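Local coordinates for protein acyl-CoA thioester hydrolase HI0827 (Haemophilus influenzae Rd KW20, PDB 3BJK) that hydrolyses, in its natural form, the thioester bond of a broad range of acyl-coenzyme A molecules, working as a hexamer of hotdog-fold subunits, at residues G45-A50 / G56-V61; T120-A123 / R129-T132. The protein carries 1 engineered substitution. One frame throughout, in Å; residues are numbered along the deposited sequence.

Contact 1 (G45-A50 / G56-V61); sequences GGAILA and GRVVTV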
ATOM      1  N   GLY C  45     -12.322  13.122  -2.779  1.00 29.64           N
ATOM      2  CA  GLY C  45     -13.187  13.755  -3.744  1.00 30.56           C
ATOM      3  C   GLY C  45     -13.794  15.040  -3.244  1.00 30.03           C
ATOM      4  O   GLY C  45     -13.681  16.094  -3.852  1.00 31.00           O
ATOM      5  N   GLY C  46     -14.440  14.950  -2.089  1.00 31.67           N
ATOM      6  CA  GLY C  46     -15.014  16.136  -1.433  1.00 30.07           C
ATOM      7  C   GLY C  46     -14.040  17.279  -1.263  1.00 30.37           C
ATOM      8  O   GLY C  46     -14.367  18.433  -1.563  1.00 28.34           O
ATOM      9  N   ALA C  47     -12.820  16.937  -0.858  1.00 31.07           N
ATOM     10  CA  ALA C  47     -11.735  17.923  -0.657  1.00 30.76           C
ATOM     11  C   ALA C  47     -11.300  18.627  -1.911  1.00 29.40           C
ATOM     12  O   ALA C  47     -10.956  19.849  -1.850  1.00 28.53           O
ATOM     13  CB  ALA C  47     -10.543  17.255  -0.032  1.00 31.48           C
ATOM     14  N   ILE C  48     -11.299  17.923  -3.030  1.00 28.80           N
ATOM     15  CA  ILE C  48     -10.956  18.527  -4.339  1.00 28.73           C
ATOM     16  C   ILE C  48     -11.912  19.707  -4.608  1.00 28.41           C
ATOM     17  O   ILE C  48     -11.485  20.783  -4.951  1.00 28.72           O
ATOM     18  CB  ILE C  48     -11.009  17.499  -5.516  1.00 28.69           C
ATOM     19  CG1 ILE C  48      -9.831  16.499  -5.442  1.00 28.55           C
ATOM     20  CG2 ILE C  48     -10.939  18.211  -6.862  1.00 29.55           C
ATOM     21  CD1 ILE C  48      -9.883  15.319  -6.473  1.00 30.01           C
ATOM     22  N   LEU C  49     -13.205  19.450  -4.472  1.00 28.85           N
ATOM     23  CA  LEU C  49     -14.239  20.444  -4.712  1.00 29.34           C
ATOM     24  C   LEU C  49     -14.124  21.628  -3.693  1.00 28.86           C
ATOM     25  O   LEU C  49     -14.184  22.802  -4.069  1.00 28.29           O
ATOM     26  CB  LEU C  49     -15.604  19.805  -4.648  1.00 30.08           C
ATOM     27  CG  LEU C  49     -16.754  20.471  -5.474  1.00 32.11           C
ATOM     28  CD1 LEU C  49     -18.044  20.379  -4.758  1.00 32.16           C
ATOM     29  CD2 LEU C  49     -16.515  21.886  -6.010  1.00 31.86           C
ATOM     30  N   ALA C  50     -13.889  21.300  -2.427  1.00 28.45           N
ATOM     31  CA  ALA C  50     -13.585  22.339  -1.439  1.00 28.76           C
ATOM     32  C   ALA C  50     -12.358  23.155  -1.815  1.00 28.69           C
ATOM     33  O   ALA C  50     -12.409  24.373  -1.720  1.00 27.50           O
ATOM     34  CB  ALA C  50     -13.414  21.768  -0.061  1.00 28.37           C
ATOM     35  N   GLY C  56      -7.548  27.112  -2.630  1.00 30.11           N
ATOM     36  CA  GLY C  56      -6.386  26.699  -1.884  1.00 30.24           C
ATOM     37  C   GLY C  56      -6.642  25.620  -0.865  1.00 30.89           C
ATOM     38  O   GLY C  56      -7.665  24.928  -0.929  1.00 29.70           O
ATOM     39  N   ARG C  57      -5.702  25.492   0.075  1.00 32.28           N
ATOM     40  CA  ARG C  57      -5.683  24.394   1.058  1.00 34.38           C
ATOM     41  C   ARG C  57      -6.955  24.403   1.914  1.00 33.09           C
ATOM     42  O   ARG C  57      -7.511  25.468   2.200  1.00 33.81           O
ATOM     43  CB  ARG C  57      -4.465  24.505   1.993  1.00 34.68           C
ATOM     44  CG  ARG C  57      -3.152  23.908   1.462  1.00 37.19           C
ATOM     45  CD  ARG C  57      -1.910  24.521   2.212  1.00 39.37           C
ATOM     46  NE  ARG C  57      -0.639  23.977   1.704  1.00 43.01           N
ATOM     47  CZ  ARG C  57       0.055  22.951   2.231  1.00 47.04           C
ATOM     48  NH1 ARG C  57      -0.342  22.330   3.338  1.00 50.55           N
ATOM     49  NH2 ARG C  57       1.192  22.546   1.652  1.00 47.29           N
ATOM     50  N   VAL C  58      -7.369  23.206   2.310  1.00 32.94           N
ATOM     51  CA  VAL C  58      -8.480  22.995   3.227  1.00 33.46           C
ATOM     52  C   VAL C  58      -8.099  21.921   4.221  1.00 33.73           C
ATOM     53  O   VAL C  58      -7.134  21.140   3.990  1.00 33.59           O
ATOM     54  CB  VAL C  58      -9.810  22.539   2.533  1.00 32.89           C
ATOM     55  CG1 VAL C  58     -10.310  23.593   1.537  1.00 32.46           C
ATOM     56  CG2 VAL C  58      -9.720  21.113   1.926  1.00 34.07           C
ATOM     57  N   VAL C  59      -8.838  21.888   5.333  1.00 33.10           N
ATOM     58  CA  VAL C  59      -8.883  20.666   6.183  1.00 33.26           C
ATOM     59  C   VAL C  59     -10.306  20.176   6.360  1.00 31.93           C
ATOM     60  O   VAL C  59     -11.263  20.953   6.358  1.00 31.01           O
ATOM     61  CB  VAL C  59      -8.312  20.895   7.639  1.00 33.89           C
ATOM     62  CG1 VAL C  59      -6.812  21.028   7.622  1.00 36.59           C
ATOM     63  CG2 VAL C  59      -8.967  22.073   8.282  1.00 31.48           C
ATOM     64  N   THR C  60     -10.462  18.887   6.531  1.00 32.20           N
ATOM     65  CA  THR C  60     -11.774  18.320   6.904  1.00 32.78           C
ATOM     66  C   THR C  60     -11.944  18.570   8.409  1.00 31.74           C
ATOM     67  O   THR C  60     -11.025  18.293   9.191  1.00 32.18           O
ATOM     68  CB  THR C  60     -11.832  16.806   6.589  1.00 33.01           C
ATOM     69  OG1 THR C  60     -11.334  16.566   5.281  1.00 36.12           O
ATOM     70  CG2 THR C  60     -13.167  16.315   6.624  1.00 32.83           C
ATOM     71  N   VAL C  61     -13.064  19.149   8.824  1.00 28.75           N
ATOM     72  CA  VAL C  61     -13.348  19.286  10.252  1.00 27.12           C
ATOM     73  C   VAL C  61     -14.483  18.351  10.760  1.00 26.51           C
ATOM     74  O   VAL C  61     -14.515  18.009  11.952  1.00 24.84           O
ATOM     75  CB  VAL C  61     -13.700  20.716  10.570  1.00 28.12           C
ATOM     76  CG1 VAL C  61     -12.468  21.633  10.194  1.00 27.65           C
ATOM     77  CG2 VAL C  61     -15.017  21.160   9.848  1.00 27.63           C
TER
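V58, first residue of strand 58-68, packs its two methyls against A47 and A50 of helix 35-54. CG1 of V58 lies 3.9 Å from CB of A50 and 4.0 Å from the carbonyl carbon C of A50, so it touches both the methyl and the backbone of that residue. CG2 of V58 lies over the groove between the two alanines. It comes within 4.2 Å of O of A47, and it is loosely placed at 4.2 Å from CB of A50 and 4.4 Å from CB of A47. The first torsion of V58 (chi1 -61°) points both methyls at the helix. CG1 is trans to the carbonyl carbon and beside the backbone N, while CG2 falls between the backbone N and the carbonyl carbon.

A47 and A50 are three residues apart, so both fall on the same side of the helix. Their side chains are single methyls, so V58 comes close to the helix backbone. The CA atoms of A50 and V58 are 6.9 Å apart. The contact is small and apolar, with 133 Å² buried. Within the helix, N of A50 is bonded to O of G46 at 3.0 Å.

Helix 35-54 is the central helix of the hotdog fold, and the antiparallel sheet curves around it. F121 of strand 111-123 packs on A47, A50 and T60. I92 and I94 of strand 91-101 also reach A50. Elsewhere on the helix, L49 meets L17 and I94, and I48 packs on L18 and on R19 of a second subunit.

Contact 2 (T120-A123 / R129-T132); sequences TFVA and RSRT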
ATOM      1  N   THR C 120     -17.819  18.575   5.951  1.00 28.80           N
ATOM      2  CA  THR C 120     -17.488  19.989   6.157  1.00 29.37           C
ATOM      3  C   THR C 120     -15.953  20.187   6.156  1.00 30.15           C
ATOM      4  O   THR C 120     -15.202  19.558   6.924  1.00 30.20           O
ATOM      5  CB  THR C 120     -18.072  20.543   7.499  1.00 28.69           C
ATOM      6  OG1 THR C 120     -19.432  20.118   7.661  1.00 31.11           O
ATOM      7  CG2 THR C 120     -17.904  22.054   7.586  1.00 28.02           C
ATOM      8  N   PHE C 121     -15.521  21.133   5.337  1.00 30.04           N
ATOM      9  CA  PHE C 121     -14.130  21.500   5.200  1.00 31.54           C
ATOM     10  C   PHE C 121     -13.941  22.925   5.637  1.00 31.28           C
ATOM     11  O   PHE C 121     -14.872  23.703   5.615  1.00 31.37           O
ATOM     12  CB  PHE C 121     -13.728  21.428   3.723  1.00 32.65           C
ATOM     13  CG  PHE C 121     -13.948  20.079   3.120  1.00 31.76           C
ATOM     14  CD1 PHE C 121     -12.957  19.105   3.204  1.00 32.68           C
ATOM     15  CD2 PHE C 121     -15.149  19.763   2.539  1.00 34.54           C
ATOM     16  CE1 PHE C 121     -13.129  17.873   2.691  1.00 33.83           C
ATOM     17  CE2 PHE C 121     -15.349  18.478   2.019  1.00 30.98           C
ATOM     18  CZ  PHE C 121     -14.316  17.543   2.086  1.00 33.75           C
ATOM     19  N   VAL C 122     -12.721  23.263   6.031  1.00 31.18           N
ATOM     20  CA  VAL C 122     -12.376  24.622   6.358  1.00 31.37           C
ATOM     21  C   VAL C 122     -11.102  24.999   5.585  1.00 30.67           C
ATOM     22  O   VAL C 122     -10.132  24.254   5.584  1.00 30.17           O
ATOM     23  CB  VAL C 122     -12.221  24.809   7.895  1.00 32.56           C
ATOM     24  CG1 VAL C 122     -11.768  26.214   8.231  1.00 30.29           C
ATOM     25  CG2 VAL C 122     -13.558  24.479   8.573  1.00 32.68           C
ATOM     26  N   ALA C 123     -11.190  26.099   4.860  1.00 31.14           N
ATOM     27  CA  ALA C 123     -10.060  26.755   4.237  1.00 31.46           C
ATOM     28  C   ALA C 123      -8.985  27.169   5.277  1.00 32.86           C
ATOM     29  O   ALA C 123      -9.294  27.759   6.310  1.00 32.09           O
ATOM     30  CB  ALA C 123     -10.561  27.979   3.492  1.00 31.23           C
ATOM     31  N   ARG C 129      -4.205  27.084   9.777  1.00 36.19           N
ATOM     32  CA  ARG C 129      -5.036  27.986  10.506  1.00 35.72           C
ATOM     33  C   ARG C 129      -6.067  28.552   9.565  1.00 34.43           C
ATOM     34  O   ARG C 129      -5.786  28.849   8.428  1.00 32.32           O
ATOM     35  CB  ARG C 129      -4.214  29.152  11.063  1.00 35.98           C
ATOM     36  CG  ARG C 129      -3.410  28.899  12.323  1.00 38.36           C
ATOM     37  CD  ARG C 129      -3.142  30.262  12.984  1.00 42.68           C
ATOM     38  NE  ARG C 129      -1.761  30.517  13.387  1.00 44.61           N
ATOM     39  CZ  ARG C 129      -0.729  30.639  12.550  1.00 45.94           C
ATOM     40  NH1 ARG C 129      -0.881  30.487  11.227  1.00 46.42           N
ATOM     41  NH2 ARG C 129       0.476  30.896  13.044  1.00 45.84           N
ATOM     42  N   SER C 130      -7.235  28.816  10.120  1.00 34.15           N
ATOM     43  CA  SER C 130      -8.381  29.308   9.372  1.00 34.24           C
ATOM     44  C   SER C 130      -8.051  30.503   8.463  1.00 33.10           C
ATOM     45  O   SER C 130      -7.291  31.407   8.830  1.00 31.57           O
ATOM     46  CB  SER C 130      -9.501  29.684  10.355  1.00 34.40           C
ATOM     47  OG  SER C 130     -10.699  29.853   9.675  1.00 35.84           O
ATOM     48  N   ARG C 131      -8.618  30.474   7.254  1.00 33.28           N
ATOM     49  CA  ARG C 131      -8.497  31.592   6.330  1.00 33.66           C
ATOM     50  C   ARG C 131      -9.771  31.841   5.560  1.00 33.14           C
ATOM     51  O   ARG C 131     -10.562  30.938   5.343  1.00 34.96           O
ATOM     52  CB  ARG C 131      -7.310  31.408   5.374  1.00 34.01           C
ATOM     53  CG  ARG C 131      -7.453  30.265   4.434  1.00 32.95           C
ATOM     54  CD  ARG C 131      -6.456  30.307   3.231  1.00 32.90           C
ATOM     55  NE  ARG C 131      -6.787  29.148   2.389  1.00 30.36           N
ATOM     56  CZ  ARG C 131      -7.494  29.172   1.247  1.00 30.26           C
ATOM     57  NH1 ARG C 131      -7.946  30.291   0.709  1.00 29.41           N
ATOM     58  NH2 ARG C 131      -7.762  28.038   0.636  1.00 32.06           N
ATOM     59  N   THR C 132      -9.931  33.085   5.130  1.00 33.95           N
ATOM     60  CA  THR C 132     -11.162  33.547   4.506  1.00 33.77           C
ATOM     61  C   THR C 132     -11.193  33.150   3.048  1.00 33.68           C
ATOM     62  O   THR C 132     -10.272  33.432   2.318  1.00 32.77           O
ATOM     63  CB  THR C 132     -11.271  35.058   4.600  1.00 33.53           C
ATOM     64  OG1 THR C 132     -11.329  35.432   5.989  1.00 33.98           O
ATOM     65  CG2 THR C 132     -12.521  35.566   3.875  1.00 33.30           C
TER
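A123 and R131 meet through backbone and side chain together. N of R131 donates a hydrogen bond to O of A123 at 3.0 Å, with an N-H...O angle of 153°. The donor sits above the carbonyl plane, 43° out of it. CA of S130 adds a CH...O contact to O of A123 at 3.6 Å. That oxygen is therefore approached by two neighbouring residues of the returning chain.

The side chain of R131 then folds back over A123. Its chi1 of 66° sets CG between its own N and carbonyl carbon, and CG of R131 comes within 3.6 Å of C of A123. From CG the chain runs extended to NE. The turn at its end brings one guanidinium face over CB of A123, which is 3.9 Å above the plane and offset toward the rim. CB of A123 also lies 3.5 Å from O of R131. At the edge of the contact, CG1 of V122 comes loosely near OG of S130, at 4.1 Å.

Three backbone carbonyls hold the guanidinium group in place. NE bonds to O of V124, NH1 to O of A54 and NH2 to O of R57. R131 thus ties the end of strand 111-123 to the C-terminal end of helix 35-54 and the entry to strand 58-68. S90, in the turn before strand 91-101, packs against V122 and S130, and A54 packs against A123. Strand 111-123 itself lies between strands 91-101 and 58-68, with backbone bonds from F121 to I92 and from V122 to V59.

Contact 1 closes before contact 2 opens along the chain, yet their centres are only 9 Å apart. Both use the same antiparallel sheet, in which strands 58-68 and 111-123 are neighbours. The join is direct: N of V59 lies 2.7 Å from O of V122, and N of V61 lies 2.9 Å from O of T120, both probable hydrogen bonds. Contact 1 belongs to the buried helix-on-sheet core. Its strand is the outermost within this chain, and V61 joins it by backbone bonds to another subunit. Contact 2, at the surface, fastens the chain heading for helix 139-148 to that core, with R131 bonding to A54 and R57, either side of the helix-to-strand turn.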